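Local coordinates for piwi domain-containing protein (Vanderwaltozyma polyspora, PDB 5THE) that binds RNA, here through the C-terminal lobe of a budding yeast Argonaute, the part that carries the PIWI domain, at residues Asn392-Ile397 against Asp436-Ser441; Gln414-Val419 against Gln443-Thr448. All blocks are in the same frame, centred on the assembly; numbering follows the deposited sequence.

How the contacts relate
Along the chain, 392-397 comes first, in the loop between strands 383-389 and 397-398; the hairpin 414-419 follows, then strand 435-440 with 436-441, and last the loop 443-448 that leads toward strand 452-459. Contact 1 closes a loop of 38 residues and contact 2 one of 23; the two cross, because their segments alternate. Their centres lie about 13 Å apart and they touch mainly through Val419, whose CG2 packs on CD of Gln440 at 3.5 Å while its CG1 meets CB of Phe396. Contact 1 ties two parts of the PIWI domain, the 392-397 loop and strand 435-440; contact 2 joins the 414-419 hairpin to the loop that hydrogen-bonds an RNA ribose.

Contact 1: residues Asn392-Ile397 against Asp436-Ser441; sequences NQVRFI and DFFIQS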
loop_
_atom_site.group_PDB
_atom_site.type_symbol
_atom_site.label_atom_id
_atom_site.label_comp_id
_atom_site.label_asym_id
_atom_site.label_seq_id
_atom_site.Cartn_x
_atom_site.Cartn_y
_atom_site.Cartn_z
ATOM N N ASN A 392 9.737 9.857 12.883
ATOM C CA ASN A 392 10.936 10.109 13.662
ATOM C C ASN A 392 11.057 11.614 13.833
ATOM O O ASN A 392 10.277 12.382 13.266
ATOM C CB ASN A 392 12.167 9.487 12.997
ATOM C CG ASN A 392 12.274 9.842 11.536
ATOM O OD1 ASN A 392 12.515 10.999 11.192
ATOM N ND2 ASN A 392 12.085 8.851 10.661
ATOM N N GLN A 393 12.038 12.033 14.629
ATOM C CA GLN A 393 12.168 13.443 14.971
ATOM C C GLN A 393 13.036 14.221 13.995
ATOM O O GLN A 393 13.064 15.451 14.064
ATOM C CB GLN A 393 12.743 13.595 16.383
ATOM C CG GLN A 393 11.749 13.307 17.504
ATOM C CD GLN A 393 10.305 13.700 17.155
ATOM O OE1 GLN A 393 9.528 12.882 16.685
ATOM N NE2 GLN A 393 9.957 14.953 17.380
ATOM N N VAL A 394 13.748 13.540 13.103
ATOM C CA VAL A 394 14.648 14.210 12.178
ATOM C C VAL A 394 13.841 15.031 11.183
ATOM O O VAL A 394 12.847 14.551 10.623
ATOM C CB VAL A 394 15.516 13.175 11.453
ATOM C CG1 VAL A 394 16.459 13.858 10.508
ATOM C CG2 VAL A 394 16.266 12.324 12.470
ATOM N N ARG A 395 14.266 16.272 10.956
ATOM C CA ARG A 395 13.708 17.097 9.896
ATOM C C ARG A 395 14.844 17.634 9.043
ATOM O O ARG A 395 15.935 17.910 9.554
ATOM C CB ARG A 395 12.878 18.256 10.459
ATOM C CG ARG A 395 11.668 17.820 11.254
ATOM C CD ARG A 395 10.666 17.081 10.383
ATOM N NE ARG A 395 9.456 16.741 11.127
ATOM C CZ ARG A 395 9.293 15.636 11.854
ATOM N NH1 ARG A 395 10.261 14.729 11.950
ATOM N NH2 ARG A 395 8.147 15.434 12.482
ATOM N N PHE A 396 14.583 17.751 7.737
ATOM C CA PHE A 396 15.529 18.252 6.744
ATOM C C PHE A 396 15.035 19.604 6.263
ATOM O O PHE A 396 13.897 19.722 5.795
ATOM C CB PHE A 396 15.637 17.299 5.554
ATOM C CG PHE A 396 16.180 15.925 5.887
ATOM C CD1 PHE A 396 16.923 15.712 7.042
ATOM C CD2 PHE A 396 15.979 14.857 5.009
ATOM C CE1 PHE A 396 17.433 14.462 7.337
ATOM C CE2 PHE A 396 16.498 13.613 5.282
ATOM C CZ PHE A 396 17.221 13.405 6.456
ATOM N N ILE A 397 15.882 20.620 6.360
ATOM C CA ILE A 397 15.538 21.974 5.952
ATOM C C ILE A 397 16.458 22.347 4.798
ATOM O O ILE A 397 17.672 22.170 4.908
ATOM C CB ILE A 397 15.666 22.998 7.096
ATOM C CG1 ILE A 397 14.830 22.573 8.305
ATOM C CG2 ILE A 397 15.275 24.395 6.631
ATOM C CD1 ILE A 397 13.403 22.182 7.966
ATOM N N ASP A 436 22.132 2.117 7.486
ATOM C CA ASP A 436 20.915 2.915 7.479
ATOM C C ASP A 436 21.075 4.166 6.618
ATOM O O ASP A 436 22.185 4.608 6.294
ATOM C CB ASP A 436 20.468 3.284 8.909
ATOM C CG ASP A 436 21.376 4.320 9.571
ATOM O OD1 ASP A 436 22.612 4.213 9.456
ATOM O OD2 ASP A 436 20.844 5.242 10.221
ATOM N N PHE A 437 19.932 4.704 6.205
ATOM C CA PHE A 437 19.903 5.915 5.396
ATOM C C PHE A 437 18.513 6.518 5.509
ATOM O O PHE A 437 17.542 5.829 5.831
ATOM C CB PHE A 437 20.285 5.647 3.930
ATOM C CG PHE A 437 19.528 4.526 3.288
ATOM C CD1 PHE A 437 18.280 4.743 2.728
ATOM C CD2 PHE A 437 20.075 3.255 3.225
ATOM C CE1 PHE A 437 17.584 3.716 2.131
ATOM C CE2 PHE A 437 19.382 2.210 2.625
ATOM C CZ PHE A 437 18.130 2.440 2.080
ATOM N N PHE A 438 18.441 7.824 5.291
ATOM C CA PHE A 438 17.173 8.531 5.214
ATOM C C PHE A 438 16.872 8.833 3.758
ATOM O O PHE A 438 17.778 9.169 2.990
ATOM C CB PHE A 438 17.206 9.860 5.977
ATOM C CG PHE A 438 17.342 9.729 7.462
ATOM C CD1 PHE A 438 18.590 9.579 8.047
ATOM C CD2 PHE A 438 16.221 9.823 8.280
ATOM C CE1 PHE A 438 18.724 9.488 9.416
ATOM C CE2 PHE A 438 16.345 9.741 9.661
ATOM C CZ PHE A 438 17.594 9.576 10.230
ATOM N N ILE A 439 15.601 8.737 3.383
ATOM C CA ILE A 439 15.148 9.289 2.107
ATOM C C ILE A 439 13.849 10.036 2.362
ATOM O O ILE A 439 12.939 9.515 3.010
ATOM C CB ILE A 439 14.942 8.228 1.009
ATOM C CG1 ILE A 439 16.185 7.359 0.817
ATOM C CG2 ILE A 439 14.629 8.909 -0.299
ATOM C CD1 ILE A 439 16.019 6.240 -0.246
ATOM N N GLN A 440 13.773 11.260 1.883
ATOM C CA GLN A 440 12.522 12.006 1.877
ATOM C C GLN A 440 12.051 11.932 0.436
ATOM O O GLN A 440 12.530 12.671 -0.416
ATOM C CB GLN A 440 12.725 13.437 2.371
ATOM C CG GLN A 440 11.462 14.241 2.505
ATOM C CD GLN A 440 11.661 15.427 3.434
ATOM O OE1 GLN A 440 12.452 15.353 4.380
ATOM N NE2 GLN A 440 10.968 16.528 3.157
ATOM N N SER A 441 11.155 10.989 0.157
ATOM C CA SER A 441 10.833 10.632 -1.216
ATOM C C SER A 441 9.692 11.457 -1.792
ATOM O O SER A 441 9.520 11.483 -3.014
ATOM C CB SER A 441 10.483 9.139 -1.275
ATOM O OG SER A 441 9.593 8.835 -0.196
HETATM O O HOH W 1 12.043 19.184 4.106
HETATM O O HOH W 2 12.400 16.827 6.492
#
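Aromatic and apolar packing, with water bridges at one end, joins the loop 392-397 to strand 435-440 in a buried part of the PIWI domain. Phe396 turns an edge toward the face of Phe438 in an offset edge-to-face pair, centroids 5.7 Å apart and planes at 72°. Its CZ also reaches CB of Phe438 at 3.6 Å, near the plane of its own ring. With CG beside the backbone N (chi1 -63°), the Phe396 ring points across to the strand. Val394 and Phe438 approach from opposite directions, Val394 CG2 lying 3.8 Å from CZ of Phe438.

Gln440, stretched out beyond CG, slides past Phe396 with its amide nearly parallel to the ring, 10° apart, and OE1 lies 3.6 Å from CD2 of Phe396. The same amide reaches the Phe396 backbone through two waters: one accepts from Phe396 N and is hydrogen-bonded to Gln440 OE1, the other accepts from Gln440 NE2 and is hydrogen-bonded to Phe396 O. Replacing Phe396 by an alanine would probably open a gap beside Phe438 and leave that ring without its edge-to-face partner. On the loop's other side, Arg395 NH1 grips Asn392 O at 2.7 Å and Val394 O at 2.9 Å, while NH2 forms a salt bridge with an RNA phosphate. The whole lies in the RNase H-like PIWI domain of an Argonaute, here with an arginine on the packed loop holding a phosphate.

Contact 2: residues Gln414-Val419 against Gln443-Thr448; sequences QSMGNV and QALKGT. With nucleotides of chain B.
Residues 414-419 form a beta hairpin closed by a type I' turn, in which Ser415 and Asn418 are paired by two backbone hydrogen bonds, N to O each way; 443-448 is an irregular loop of the PIWI domain, with an inverse gamma turn centred on Ala444, that runs along the RNA. One water joins the backbones, donating to Ser415 O and accepting from Ala444 N.

Asn418 makes the direct hydrogen bond across the contact. With CG beside the backbone N (chi1 -79°), its amide lies over Ala444, CB of which is 3.4 Å from Asn418 ND2. That nitrogen donates to Gly447 O at 3.2 Å, in the carbonyl plane, and to Met416 O at 3.0 Å within the turn, from above the carbonyl plane. OD1 accepts from Gly449 N, so both ends of the amide are held. Met416, bent at chi3, crosses Gln443 at about a right angle and packs on Leu445, though the placement of its methyl is doubtful.

On the RNA side, a CB at Gly447 would clash with O2' of A6 of chain B. O2' of A5 of chain B accepts from Lys446 N at 3.0 Å, with an N-H...O angle of 166°, and donates to Lys446 O at 2.9 Å.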
loop_
_atom_site.group_PDB
_atom_site.type_symbol
_atom_site.label_atom_id
_atom_site.label_comp_id
_atom_site.label_asym_id
_atom_site.label_seq_id
_atom_site.Cartn_x
_atom_site.Cartn_y
_atom_site.Cartn_z
ATOM N N GLN A 414 15.062 22.254 -3.873
ATOM C CA GLN A 414 13.994 22.272 -2.882
ATOM C C GLN A 414 12.668 22.461 -3.596
ATOM O O GLN A 414 12.618 22.952 -4.725
ATOM C CB GLN A 414 14.193 23.374 -1.838
ATOM C CG GLN A 414 14.373 24.761 -2.419
ATOM C CD GLN A 414 14.276 25.839 -1.348
ATOM O OE1 GLN A 414 13.181 26.185 -0.914
ATOM N NE2 GLN A 414 15.422 26.354 -0.905
ATOM N N SER A 415 11.586 22.067 -2.916
ATOM C CA SER A 415 10.238 22.170 -3.463
ATOM C C SER A 415 9.248 22.372 -2.329
ATOM O O SER A 415 9.299 21.658 -1.314
ATOM C CB SER A 415 9.862 20.918 -4.260
ATOM O OG SER A 415 8.587 21.082 -4.855
ATOM N N MET A 416 8.338 23.331 -2.514
ATOM C CA MET A 416 7.308 23.611 -1.516
ATOM C C MET A 416 7.915 23.863 -0.139
ATOM O O MET A 416 7.416 23.386 0.877
ATOM C CB MET A 416 6.286 22.476 -1.464
ATOM C CG MET A 416 5.593 22.258 -2.789
ATOM S SD MET A 416 4.696 20.706 -2.800
ATOM C CE MET A 416 3.258 21.124 -1.854
ATOM N N GLY A 417 9.018 24.601 -0.113
ATOM C CA GLY A 417 9.654 24.957 1.134
ATOM C C GLY A 417 10.371 23.823 1.818
ATOM O O GLY A 417 10.819 23.989 2.955
ATOM N N ASN A 418 10.493 22.676 1.164
ATOM C CA ASN A 418 11.072 21.489 1.768
ATOM C C ASN A 418 12.207 20.979 0.900
ATOM O O ASN A 418 12.410 21.442 -0.225
ATOM C CB ASN A 418 10.000 20.415 1.974
ATOM C CG ASN A 418 9.161 20.691 3.213
ATOM O OD1 ASN A 418 9.454 20.192 4.297
ATOM N ND2 ASN A 418 8.140 21.522 3.063
ATOM N N VAL A 419 12.978 20.037 1.441
ATOM C CA VAL A 419 14.048 19.493 0.626
ATOM C C VAL A 419 13.412 18.769 -0.557
ATOM O O VAL A 419 12.236 18.372 -0.530
ATOM C CB VAL A 419 14.991 18.563 1.415
ATOM C CG1 VAL A 419 15.757 19.365 2.465
ATOM C CG2 VAL A 419 14.208 17.425 2.096
ATOM N N GLN A 443 6.858 14.923 -2.000
ATOM C CA GLN A 443 6.585 16.338 -1.825
ATOM C C GLN A 443 5.913 16.553 -0.483
ATOM O O GLN A 443 4.958 15.854 -0.147
ATOM C CB GLN A 443 5.646 16.848 -2.921
ATOM C CG GLN A 443 6.232 16.832 -4.294
ATOM C CD GLN A 443 7.155 17.991 -4.630
ATOM O OE1 GLN A 443 7.820 17.954 -5.618
ATOM N NE2 GLN A 443 7.177 18.994 -3.841
ATOM N N ALA A 444 6.377 17.538 0.273
ATOM C CA ALA A 444 5.664 17.930 1.482
ATOM C C ALA A 444 4.552 18.884 1.047
ATOM O O ALA A 444 4.744 20.099 0.959
ATOM C CB ALA A 444 6.620 18.558 2.485
ATOM N N LEU A 445 3.378 18.317 0.738
ATOM C CA LEU A 445 2.255 19.146 0.306
ATOM C C LEU A 445 1.809 20.092 1.406
ATOM O O LEU A 445 1.349 21.212 1.132
ATOM C CB LEU A 445 1.093 18.281 -0.172
ATOM C CG LEU A 445 1.482 17.250 -1.247
ATOM C CD1 LEU A 445 0.306 16.334 -1.562
ATOM C CD2 LEU A 445 2.034 17.886 -2.542
ATOM N N LYS A 446 1.984 19.676 2.648
ATOM C CA LYS A 446 1.649 20.492 3.793
ATOM C C LYS A 446 2.739 20.280 4.833
ATOM O O LYS A 446 3.375 19.221 4.869
ATOM C CB LYS A 446 0.263 20.114 4.333
ATOM C CG LYS A 446 -0.225 20.987 5.451
ATOM C CD LYS A 446 -1.649 20.643 5.820
ATOM C CE LYS A 446 -2.020 21.304 7.126
ATOM N NZ LYS A 446 -1.544 22.698 7.155
ATOM N N GLY A 447 2.962 21.305 5.659
ATOM C CA GLY A 447 3.881 21.246 6.785
ATOM C C GLY A 447 5.337 21.020 6.368
ATOM O O GLY A 447 5.766 21.309 5.248
ATOM N N THR A 448 6.106 20.489 7.306
ATOM C CA THR A 448 7.480 20.105 7.040
ATOM C C THR A 448 7.541 18.602 6.823
ATOM O O THR A 448 7.048 17.829 7.649
ATOM C CB THR A 448 8.381 20.533 8.191
ATOM O OG1 THR A 448 8.210 21.937 8.382
ATOM C CG2 THR A 448 9.838 20.239 7.862
ATOM P P A B 5 1.903 10.332 1.907
ATOM O OP1 A B 5 3.253 9.713 1.784
ATOM O OP2 A B 5 0.828 9.674 2.680
ATOM O "O5'" A B 5 2.133 11.808 2.432
ATOM C "C5'" A B 5 3.080 12.646 1.792
ATOM C "C4'" A B 5 2.844 14.093 2.133
ATOM O "O4'" A B 5 1.541 14.500 1.650
ATOM C "C3'" A B 5 2.812 14.411 3.620
ATOM O "O3'" A B 5 4.112 14.611 4.126
ATOM C "C2'" A B 5 1.938 15.659 3.683
ATOM O "O2'" A B 5 2.684 16.809 3.323
ATOM C "C1'" A B 5 0.942 15.393 2.558
ATOM N N9 A B 5 -0.295 14.782 3.054
ATOM C C8 A B 5 -0.572 13.458 3.293
ATOM N N7 A B 5 -1.794 13.272 3.735
ATOM C C5 A B 5 -2.330 14.552 3.787
ATOM C C6 A B 5 -3.589 15.022 4.169
ATOM N N6 A B 5 -4.553 14.204 4.593
ATOM N N1 A B 5 -3.799 16.365 4.098
ATOM C C2 A B 5 -2.803 17.165 3.668
ATOM N N3 A B 5 -1.571 16.832 3.275
ATOM C C4 A B 5 -1.415 15.499 3.371
ATOM P P A B 6 4.527 14.063 5.569
ATOM O OP1 A B 6 6.014 14.255 5.601
ATOM O OP2 A B 6 3.900 12.754 5.849
ATOM O "O5'" A B 6 3.825 15.063 6.579
ATOM C "C5'" A B 6 4.282 16.389 6.704
ATOM C "C4'" A B 6 3.285 17.201 7.468
ATOM O "O4'" A B 6 2.024 17.196 6.753
ATOM C "C3'" A B 6 2.928 16.680 8.852
ATOM O "O3'" A B 6 3.875 17.063 9.838
ATOM C "C2'" A B 6 1.560 17.290 9.074
ATOM O "O2'" A B 6 1.719 18.665 9.402
ATOM C "C1'" A B 6 0.958 17.186 7.665
ATOM N N9 A B 6 0.234 15.922 7.452
ATOM C C8 A B 6 0.774 14.719 7.065
ATOM N N7 A B 6 -0.095 13.747 6.940
ATOM C C5 A B 6 -1.291 14.362 7.270
ATOM C C6 A B 6 -2.593 13.858 7.330
ATOM N N6 A B 6 -2.886 12.584 7.046
ATOM N N1 A B 6 -3.571 14.725 7.689
ATOM C C2 A B 6 -3.240 16.002 7.965
ATOM N N3 A B 6 -2.044 16.597 7.940
ATOM C C4 A B 6 -1.111 15.702 7.583
ATOM P P A B 4 -3.496 8.394 0.466
ATOM O OP1 A B 4 -3.290 6.924 0.533
ATOM O OP2 A B 4 -4.397 9.093 1.390
ATOM O "O5'" A B 4 -2.069 9.093 0.533
ATOM C "C5'" A B 4 -1.130 8.877 -0.503
ATOM C "C4'" A B 4 -0.515 10.162 -0.982
ATOM O "O4'" A B 4 -1.526 11.018 -1.561
ATOM C "C3'" A B 4 0.142 11.024 0.078
ATOM O "O3'" A B 4 1.432 10.545 0.392
ATOM C "C2'" A B 4 0.131 12.400 -0.578
ATOM O "O2'" A B 4 1.151 12.489 -1.567
ATOM C "C1'" A B 4 -1.222 12.364 -1.300
ATOM N N9 A B 4 -2.306 12.893 -0.463
ATOM C C8 A B 4 -2.921 12.256 0.585
ATOM N N7 A B 4 -3.863 12.964 1.156
ATOM C C5 A B 4 -3.865 14.139 0.425
ATOM C C6 A B 4 -4.651 15.276 0.543
ATOM N N6 A B 4 -5.590 15.377 1.491
ATOM N N1 A B 4 -4.427 16.278 -0.339
ATOM C C2 A B 4 -3.468 16.117 -1.276
ATOM N N3 A B 4 -2.659 15.075 -1.494
ATOM C C4 A B 4 -2.914 14.118 -0.584
HETATM O O HOH W 3 8.405 19.074 -1.153
#